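Local coordinates for protein polysaccharide deacetylase (Ammonifex degensii, PDB 4WCJ) that probably removes N-acetyl groups from poly-beta-1,6-N-acetyl-D-glucosamine, as a zinc-dependent family 4 carbohydrate esterase, at residues F97-L102 against D160-D165; L102-H107 against F119-I124; F204-G209 against T214-L219. All coordinates share one frame; numbering follows the deposited sequence.

Contact 1. Residues F97-L102 against D160-D165; sequences FDDGDL and DLHYWD. With ZN (zinc ion), chain B.
D99 and H162 meet through a shared zinc ion. OD1 of D99 and NE2 of H162 each lie 2.2 Å from the metal, which draws D99 OD1 and H162 NE2 to 3.4 Å from each other without a hydrogen bond between them. Carboxylate and imidazole planes stand nearly perpendicular, 88° apart. The D99 carboxylate binds in monodentate fashion through OD1, its OD2 staying 3.5 Å from the zinc. H162 holds CG anti to its backbone N (chi1 -158°), which carries the ring from an inverse gamma turn toward the strand that bears D99. H157 completes the Asp-His-His metal site of family 4 carbohydrate esterases.

Two waters bind the same ion and tie it to the aspartates by hydrogen bonds. One donates to D98 OD2 over 2.8 Å, so D98 holds a metal ligand without binding the zinc itself; the other donates to D99 OD2 over 2.7 Å, engaging the oxygen that the metal does not bind. D98 OD2 also forms a salt bridge with R245, which should fix the carboxylate beside the metal water.

Away from the zinc, within the loop around H162, Y163 OH donates to D160 OD1 from its syn side, 21° out of the carboxylate plane. Y208 and P207 pack against the H162 ring, while D99, at the C-terminal end of strand 91-99, is joined through its backbone to strand 119-123 and leads into helix 102-114.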
# COMPACT_ATOMS: atom_id res chain seq x y z
N PHE A 97 3.50 -0.90 1.08
CA PHE A 97 3.48 -1.98 2.06
C PHE A 97 2.15 -1.99 2.81
O PHE A 97 1.66 -0.93 3.20
CB PHE A 97 4.61 -1.83 3.08
CG PHE A 97 5.95 -2.23 2.55
CD1 PHE A 97 6.66 -1.40 1.71
CD2 PHE A 97 6.50 -3.45 2.91
CE1 PHE A 97 7.89 -1.77 1.23
CE2 PHE A 97 7.74 -3.83 2.44
CZ PHE A 97 8.43 -2.99 1.59
N ASP A 98 1.59 -3.18 3.02
CA ASP A 98 0.37 -3.36 3.82
C ASP A 98 0.62 -4.00 5.18
O ASP A 98 1.35 -4.97 5.26
CB ASP A 98 -0.65 -4.24 3.09
CG ASP A 98 -1.36 -3.51 1.98
OD1 ASP A 98 -1.02 -2.34 1.69
OD2 ASP A 98 -2.27 -4.12 1.38
N ASP A 99 -0.01 -3.41 6.21
CA ASP A 99 -0.30 -3.96 7.55
C ASP A 99 0.39 -3.19 8.68
O ASP A 99 -0.29 -2.65 9.57
CB ASP A 99 0.05 -5.45 7.68
CG ASP A 99 -0.86 -6.33 6.85
OD1 ASP A 99 -1.81 -5.78 6.28
OD2 ASP A 99 -0.61 -7.55 6.76
N GLY A 100 1.72 -3.13 8.66
CA GLY A 100 2.44 -2.42 9.70
C GLY A 100 3.58 -3.24 10.29
O GLY A 100 4.10 -2.91 11.36
N ASP A 101 3.97 -4.30 9.59
CA ASP A 101 4.97 -5.22 10.13
C ASP A 101 6.27 -4.51 10.52
O ASP A 101 6.73 -3.62 9.82
CB ASP A 101 5.28 -6.33 9.13
CG ASP A 101 6.01 -7.49 9.78
OD1 ASP A 101 5.35 -8.30 10.47
OD2 ASP A 101 7.24 -7.60 9.61
N LEU A 102 6.86 -4.93 11.64
CA LEU A 102 8.12 -4.38 12.11
C LEU A 102 9.22 -4.47 11.06
O LEU A 102 10.12 -3.63 11.02
CB LEU A 102 8.56 -5.09 13.39
CG LEU A 102 9.88 -4.63 14.01
CD1 LEU A 102 9.86 -3.12 14.28
CD2 LEU A 102 10.20 -5.41 15.27
N ASP A 160 -9.24 -1.44 12.78
CA ASP A 160 -9.16 -2.81 13.30
C ASP A 160 -10.25 -3.68 12.69
O ASP A 160 -11.09 -4.25 13.40
CB ASP A 160 -9.24 -2.81 14.83
CG ASP A 160 -8.94 -4.18 15.44
OD1 ASP A 160 -8.22 -4.98 14.80
OD2 ASP A 160 -9.43 -4.44 16.55
N LEU A 161 -10.24 -3.78 11.37
CA LEU A 161 -11.21 -4.60 10.66
C LEU A 161 -10.53 -5.52 9.65
O LEU A 161 -11.13 -5.94 8.67
CB LEU A 161 -12.26 -3.72 9.95
CG LEU A 161 -13.46 -3.28 10.78
CD1 LEU A 161 -14.47 -2.53 9.92
CD2 LEU A 161 -14.14 -4.48 11.44
N HIS A 162 -9.27 -5.85 9.91
CA HIS A 162 -8.50 -6.72 9.03
C HIS A 162 -8.74 -8.18 9.40
O HIS A 162 -7.82 -8.92 9.80
CB HIS A 162 -7.01 -6.39 9.12
CG HIS A 162 -6.22 -6.83 7.93
ND1 HIS A 162 -6.12 -8.15 7.54
CD2 HIS A 162 -5.45 -6.12 7.07
CE1 HIS A 162 -5.34 -8.23 6.48
NE2 HIS A 162 -4.94 -7.01 6.16
N TYR A 163 -9.99 -8.60 9.26
CA TYR A 163 -10.39 -9.94 9.61
C TYR A 163 -11.19 -10.57 8.48
O TYR A 163 -11.93 -9.89 7.76
CB TYR A 163 -11.22 -9.93 10.90
CG TYR A 163 -10.49 -9.33 12.08
CD1 TYR A 163 -9.61 -10.09 12.84
CD2 TYR A 163 -10.69 -8.00 12.44
CE1 TYR A 163 -8.95 -9.55 13.92
CE2 TYR A 163 -10.02 -7.44 13.52
CZ TYR A 163 -9.15 -8.22 14.26
OH TYR A 163 -8.49 -7.68 15.33
N TRP A 164 -11.02 -11.89 8.34
CA TRP A 164 -11.66 -12.66 7.28
C TRP A 164 -12.72 -13.61 7.84
O TRP A 164 -12.46 -14.33 8.80
CB TRP A 164 -10.61 -13.44 6.49
CG TRP A 164 -11.17 -14.26 5.38
CD1 TRP A 164 -11.57 -15.57 5.45
CD2 TRP A 164 -11.40 -13.84 4.04
NE1 TRP A 164 -12.04 -15.98 4.22
CE2 TRP A 164 -11.94 -14.93 3.34
CE3 TRP A 164 -11.19 -12.63 3.36
CZ2 TRP A 164 -12.28 -14.86 1.99
CZ3 TRP A 164 -11.53 -12.56 2.02
CH2 TRP A 164 -12.07 -13.67 1.35
N ASP A 165 -13.91 -13.59 7.25
CA ASP A 165 -14.95 -14.54 7.62
C ASP A 165 -14.92 -15.74 6.67
O ASP A 165 -15.23 -15.62 5.49
CB ASP A 165 -16.33 -13.86 7.59
CG ASP A 165 -17.41 -14.72 8.20
OD1 ASP A 165 -17.91 -15.63 7.50
OD2 ASP A 165 -17.77 -14.49 9.37
ZN ZN B . -3.33 -6.36 4.85
O HOH W 1 -2.69 -6.62 2.65
O HOH W 2 -2.34 -8.37 4.79

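Contact 2. Residues L102-H107 against F119-I124; sequences LSVYRH and FLFFVI
V104 on helix 102-114 and F121 on strand 119-123 mark the closest backbone approach, with their CA atoms 8.7 Å apart, and V104, F119 and F121 all direct their CB atoms into the gap between helix and strand. V104 and F121 advance from opposite directions. With CG1 anti to the backbone N (chi1 180°), V104 sets this methyl over one face of the F121 ring, 3.9 Å from the centroid and 15° off the ring normal, a CH-pi contact. Its other methyl, CG2, lies nearer the outer end of the ring, 3.7 Å from F121 CZ. V123 CG1 sits over the centre of the opposite face, so the phenyl is sandwiched between two valine methyls.

F119 adds a lighter contact, its CE2 reaching V104 CG1 at 4.1 Å. All three touching residues, V104, F119 and F121, are buried, and the contact is apolar throughout.

This is the packing of a beta-alpha-beta crossover, in which helix 102-114 connects the parallel, neighbouring strands 91-99 and 119-123. F97 of strand 91-99 touches both V104 and F121, and M146 of helix 140-148 also packs on F121, joining the next helix to this core.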
# COMPACT_ATOMS: atom_id res chain seq x y z
N LEU A 102 6.86 -4.93 11.64
CA LEU A 102 8.12 -4.38 12.11
C LEU A 102 9.22 -4.47 11.06
O LEU A 102 10.12 -3.63 11.02
CB LEU A 102 8.56 -5.09 13.39
CG LEU A 102 9.88 -4.63 14.01
CD1 LEU A 102 9.86 -3.12 14.28
CD2 LEU A 102 10.20 -5.41 15.27
N SER A 103 9.16 -5.50 10.21
CA SER A 103 10.22 -5.68 9.22
C SER A 103 10.25 -4.54 8.21
O SER A 103 11.28 -4.32 7.59
CB SER A 103 10.07 -7.02 8.48
OG SER A 103 8.91 -7.03 7.66
N VAL A 104 9.13 -3.84 8.02
CA VAL A 104 9.17 -2.66 7.16
C VAL A 104 10.16 -1.64 7.73
O VAL A 104 10.92 -1.02 6.99
CB VAL A 104 7.77 -2.02 6.98
CG1 VAL A 104 7.84 -0.79 6.07
CG2 VAL A 104 6.81 -3.05 6.39
N TYR A 105 10.16 -1.46 9.05
CA TYR A 105 11.11 -0.56 9.69
C TYR A 105 12.52 -1.15 9.74
O TYR A 105 13.49 -0.50 9.37
CB TYR A 105 10.66 -0.22 11.11
CG TYR A 105 11.64 0.62 11.89
CD1 TYR A 105 11.74 1.99 11.66
CD2 TYR A 105 12.46 0.05 12.85
CE1 TYR A 105 12.65 2.76 12.38
CE2 TYR A 105 13.36 0.81 13.58
CZ TYR A 105 13.45 2.17 13.34
OH TYR A 105 14.35 2.91 14.06
N ARG A 106 12.62 -2.39 10.21
CA ARG A 106 13.91 -3.00 10.51
C ARG A 106 14.70 -3.38 9.25
O ARG A 106 15.93 -3.27 9.23
CB ARG A 106 13.72 -4.23 11.40
CG ARG A 106 15.01 -4.88 11.88
CD ARG A 106 14.75 -5.94 12.94
NE ARG A 106 14.14 -5.37 14.15
CZ ARG A 106 13.97 -6.04 15.28
NH1 ARG A 106 13.41 -5.45 16.33
NH2 ARG A 106 14.35 -7.31 15.37
N HIS A 107 14.00 -3.78 8.20
CA HIS A 107 14.66 -4.32 7.01
C HIS A 107 14.34 -3.59 5.71
O HIS A 107 15.24 -3.36 4.90
CB HIS A 107 14.30 -5.80 6.86
CG HIS A 107 14.72 -6.65 8.02
ND1 HIS A 107 16.00 -6.63 8.54
CD2 HIS A 107 14.03 -7.55 8.76
CE1 HIS A 107 16.07 -7.48 9.55
NE2 HIS A 107 14.89 -8.06 9.70
N PHE A 119 7.78 5.46 -0.44
CA PHE A 119 6.84 4.36 -0.35
C PHE A 119 5.61 4.74 0.44
O PHE A 119 5.64 5.64 1.28
CB PHE A 119 7.52 3.11 0.25
CG PHE A 119 8.04 3.30 1.65
CD1 PHE A 119 9.17 4.06 1.90
CD2 PHE A 119 7.42 2.66 2.72
CE1 PHE A 119 9.65 4.22 3.19
CE2 PHE A 119 7.90 2.81 4.01
CZ PHE A 119 9.02 3.59 4.24
N LEU A 120 4.50 4.06 0.16
CA LEU A 120 3.27 4.27 0.89
C LEU A 120 3.08 3.09 1.85
O LEU A 120 3.08 1.93 1.43
CB LEU A 120 2.07 4.38 -0.07
CG LEU A 120 0.99 5.43 0.24
CD1 LEU A 120 -0.07 5.49 -0.87
CD2 LEU A 120 0.35 5.18 1.59
N PHE A 121 2.91 3.39 3.13
CA PHE A 121 2.77 2.38 4.17
C PHE A 121 1.34 2.38 4.69
O PHE A 121 0.97 3.29 5.45
CB PHE A 121 3.76 2.67 5.31
CG PHE A 121 4.04 1.50 6.22
CD1 PHE A 121 3.61 0.21 5.92
CD2 PHE A 121 4.71 1.72 7.43
CE1 PHE A 121 3.89 -0.85 6.78
CE2 PHE A 121 4.97 0.66 8.29
CZ PHE A 121 4.57 -0.61 7.97
N PHE A 122 0.55 1.38 4.29
CA PHE A 122 -0.83 1.27 4.74
C PHE A 122 -0.89 0.52 6.06
O PHE A 122 -0.71 -0.69 6.09
CB PHE A 122 -1.68 0.54 3.69
CG PHE A 122 -1.79 1.26 2.37
CD1 PHE A 122 -2.72 2.28 2.20
CD2 PHE A 122 -0.99 0.91 1.30
CE1 PHE A 122 -2.84 2.93 0.98
CE2 PHE A 122 -1.11 1.55 0.07
CZ PHE A 122 -2.03 2.56 -0.09
N VAL A 123 -1.16 1.21 7.16
CA VAL A 123 -1.15 0.55 8.45
C VAL A 123 -2.54 0.27 9.03
O VAL A 123 -3.49 1.02 8.82
CB VAL A 123 -0.33 1.37 9.48
CG1 VAL A 123 1.08 1.63 8.93
CG2 VAL A 123 -1.00 2.71 9.82
N ILE A 124 -2.63 -0.85 9.73
CA ILE A 124 -3.79 -1.19 10.54
C ILE A 124 -3.64 -0.38 11.82
O ILE A 124 -2.94 -0.79 12.75
CB ILE A 124 -3.86 -2.67 10.87
CG1 ILE A 124 -3.74 -3.50 9.58
CG2 ILE A 124 -5.17 -2.98 11.57
CD1 ILE A 124 -3.48 -4.94 9.83

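Contact 3. Residues F204-G209 against T214-L219; sequences FAYPYG and TTDEIL
Y206 reaches T215 and D216 across a beta-alpha-beta unit, in which strand 203-205 runs through a loop into helix 213-221 and on to the parallel strand 226-229. Two hydrogen bonds grip its phenol oxygen. Y206 OH donates to D216 OD1 at 2.6 Å, and it accepts from T215 OG1 at 2.7 Å. The aspartate oxygen lies at the edge of the tyrosine ring, near its plane, and is met on its anti side, 29° out of the carboxylate plane. T215 OG1 lies between the backbone N and the carbonyl carbon (chi1 64°), where it can serve the tyrosine and also bond to T212 N just before the helix. The buried hydroxyl is thus used as both donor and acceptor, and the tip of the long tyrosine side chain is fixed to the first part of the helix.

Apolar contacts lie beside this polar group of three. L219 crosses F204 at about a right angle and lays CD2 over one ring face, 3.9 Å from the centroid, as a CH-pi contact. Its other methyl bridges the two aromatics: L219 CD1 comes within 3.6 Å of F204 CD1. V227 of strand 226-229 packs on both Y206 and L219, and T186 of helix 179-197 also touches L219. On the tyrosine side, the same CD1 of L219 lies 3.7 Å from Y206 CZ, close beside the hydroxyl that makes both hydrogen bonds.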
# COMPACT_ATOMS: atom_id res chain seq x y z
N PHE A 204 -6.18 5.00 1.09
CA PHE A 204 -6.73 3.82 1.76
C PHE A 204 -6.48 2.55 0.94
O PHE A 204 -6.57 2.57 -0.29
CB PHE A 204 -8.24 3.99 1.99
CG PHE A 204 -8.87 2.88 2.80
CD1 PHE A 204 -9.30 1.71 2.19
CD2 PHE A 204 -9.06 3.03 4.16
CE1 PHE A 204 -9.88 0.70 2.93
CE2 PHE A 204 -9.65 2.02 4.91
CZ PHE A 204 -10.05 0.86 4.30
N ALA A 205 -6.16 1.46 1.63
CA ALA A 205 -6.00 0.15 0.99
C ALA A 205 -6.93 -0.87 1.64
O ALA A 205 -6.93 -1.03 2.87
CB ALA A 205 -4.56 -0.33 1.07
N TYR A 206 -7.72 -1.55 0.82
CA TYR A 206 -8.62 -2.59 1.32
C TYR A 206 -7.86 -3.82 1.76
O TYR A 206 -7.08 -4.37 0.99
CB TYR A 206 -9.62 -3.01 0.23
CG TYR A 206 -10.76 -2.05 -0.05
CD1 TYR A 206 -11.69 -1.74 0.94
CD2 TYR A 206 -10.92 -1.49 -1.31
CE1 TYR A 206 -12.74 -0.88 0.68
CE2 TYR A 206 -11.98 -0.63 -1.57
CZ TYR A 206 -12.88 -0.32 -0.57
OH TYR A 206 -13.94 0.53 -0.84
N PRO A 207 -8.09 -4.27 3.00
CA PRO A 207 -7.59 -5.59 3.37
C PRO A 207 -8.22 -6.64 2.46
O PRO A 207 -9.41 -6.54 2.14
CB PRO A 207 -8.04 -5.75 4.82
CG PRO A 207 -8.26 -4.35 5.31
CD PRO A 207 -8.79 -3.60 4.11
N TYR A 208 -7.40 -7.59 2.02
CA TYR A 208 -7.78 -8.69 1.12
C TYR A 208 -8.06 -8.18 -0.29
O TYR A 208 -8.37 -8.95 -1.19
CB TYR A 208 -8.96 -9.48 1.70
CG TYR A 208 -8.74 -9.87 3.14
CD1 TYR A 208 -7.78 -10.83 3.49
CD2 TYR A 208 -9.44 -9.25 4.16
CE1 TYR A 208 -7.55 -11.15 4.82
CE2 TYR A 208 -9.22 -9.58 5.48
CZ TYR A 208 -8.28 -10.52 5.81
OH TYR A 208 -8.09 -10.82 7.13
N GLY A 209 -7.93 -6.87 -0.50
CA GLY A 209 -7.79 -6.32 -1.83
C GLY A 209 -8.98 -5.73 -2.55
O GLY A 209 -8.82 -5.17 -3.64
N THR A 214 -20.53 0.46 -2.10
CA THR A 214 -20.98 1.01 -0.83
C THR A 214 -19.78 1.45 -0.01
O THR A 214 -19.76 2.57 0.53
CB THR A 214 -21.83 0.00 -0.03
OG1 THR A 214 -23.04 -0.27 -0.74
CG2 THR A 214 -22.18 0.57 1.34
N THR A 215 -18.76 0.60 0.08
CA THR A 215 -17.57 0.97 0.84
C THR A 215 -16.76 2.04 0.11
O THR A 215 -16.18 2.93 0.75
CB THR A 215 -16.65 -0.26 1.17
OG1 THR A 215 -16.12 -0.83 -0.04
CG2 THR A 215 -17.41 -1.30 1.95
N ASP A 216 -16.74 1.99 -1.22
CA ASP A 216 -16.07 3.04 -2.02
C ASP A 216 -16.63 4.42 -1.69
O ASP A 216 -15.90 5.40 -1.58
CB ASP A 216 -16.24 2.79 -3.52
CG ASP A 216 -15.42 1.64 -4.02
OD1 ASP A 216 -14.46 1.22 -3.34
OD2 ASP A 216 -15.75 1.15 -5.13
N GLU A 217 -17.95 4.47 -1.54
CA GLU A 217 -18.64 5.73 -1.30
C GLU A 217 -18.35 6.25 0.10
O GLU A 217 -18.18 7.45 0.30
CB GLU A 217 -20.15 5.57 -1.52
CG GLU A 217 -20.98 6.78 -1.14
CD GLU A 217 -20.71 7.99 -2.03
OE1 GLU A 217 -19.97 7.85 -3.03
OE2 GLU A 217 -21.27 9.07 -1.74
N ILE A 218 -18.30 5.34 1.07
CA ILE A 218 -17.96 5.73 2.42
C ILE A 218 -16.57 6.37 2.42
O ILE A 218 -16.36 7.45 3.00
CB ILE A 218 -18.01 4.53 3.38
CG1 ILE A 218 -19.46 4.11 3.59
CG2 ILE A 218 -17.35 4.87 4.70
CD1 ILE A 218 -19.61 2.79 4.32
N LEU A 219 -15.62 5.72 1.76
CA LEU A 219 -14.28 6.30 1.64
C LEU A 219 -14.30 7.67 0.96
O LEU A 219 -13.60 8.60 1.39
CB LEU A 219 -13.35 5.36 0.87
CG LEU A 219 -13.12 4.01 1.55
CD1 LEU A 219 -12.26 3.10 0.67
CD2 LEU A 219 -12.49 4.21 2.93

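How the contacts relate
All three contacts reach the same curled parallel sheet. Contact 1 holds the zinc, and contact 2 adjoins it on the neighbouring strand: their centres are 12 Å apart, they share L102, and backbone bonds F97 O to F122 N and D99 N to F122 O, each 2.8 Å and probable hydrogen bonds, join their strands. The side chain of F121 is about 9 Å from the metal. Contact 3 approaches the site from another strand, with the Y206 side chain about 8 Å from the zinc, and P207 CB lies 3.4 Å from H162 CD2. Contacts 2 and 3 have centres 20 Å apart, on opposite sides of the chain's centre, yet F122 CD1 meets A205 CB at 3.4 Å.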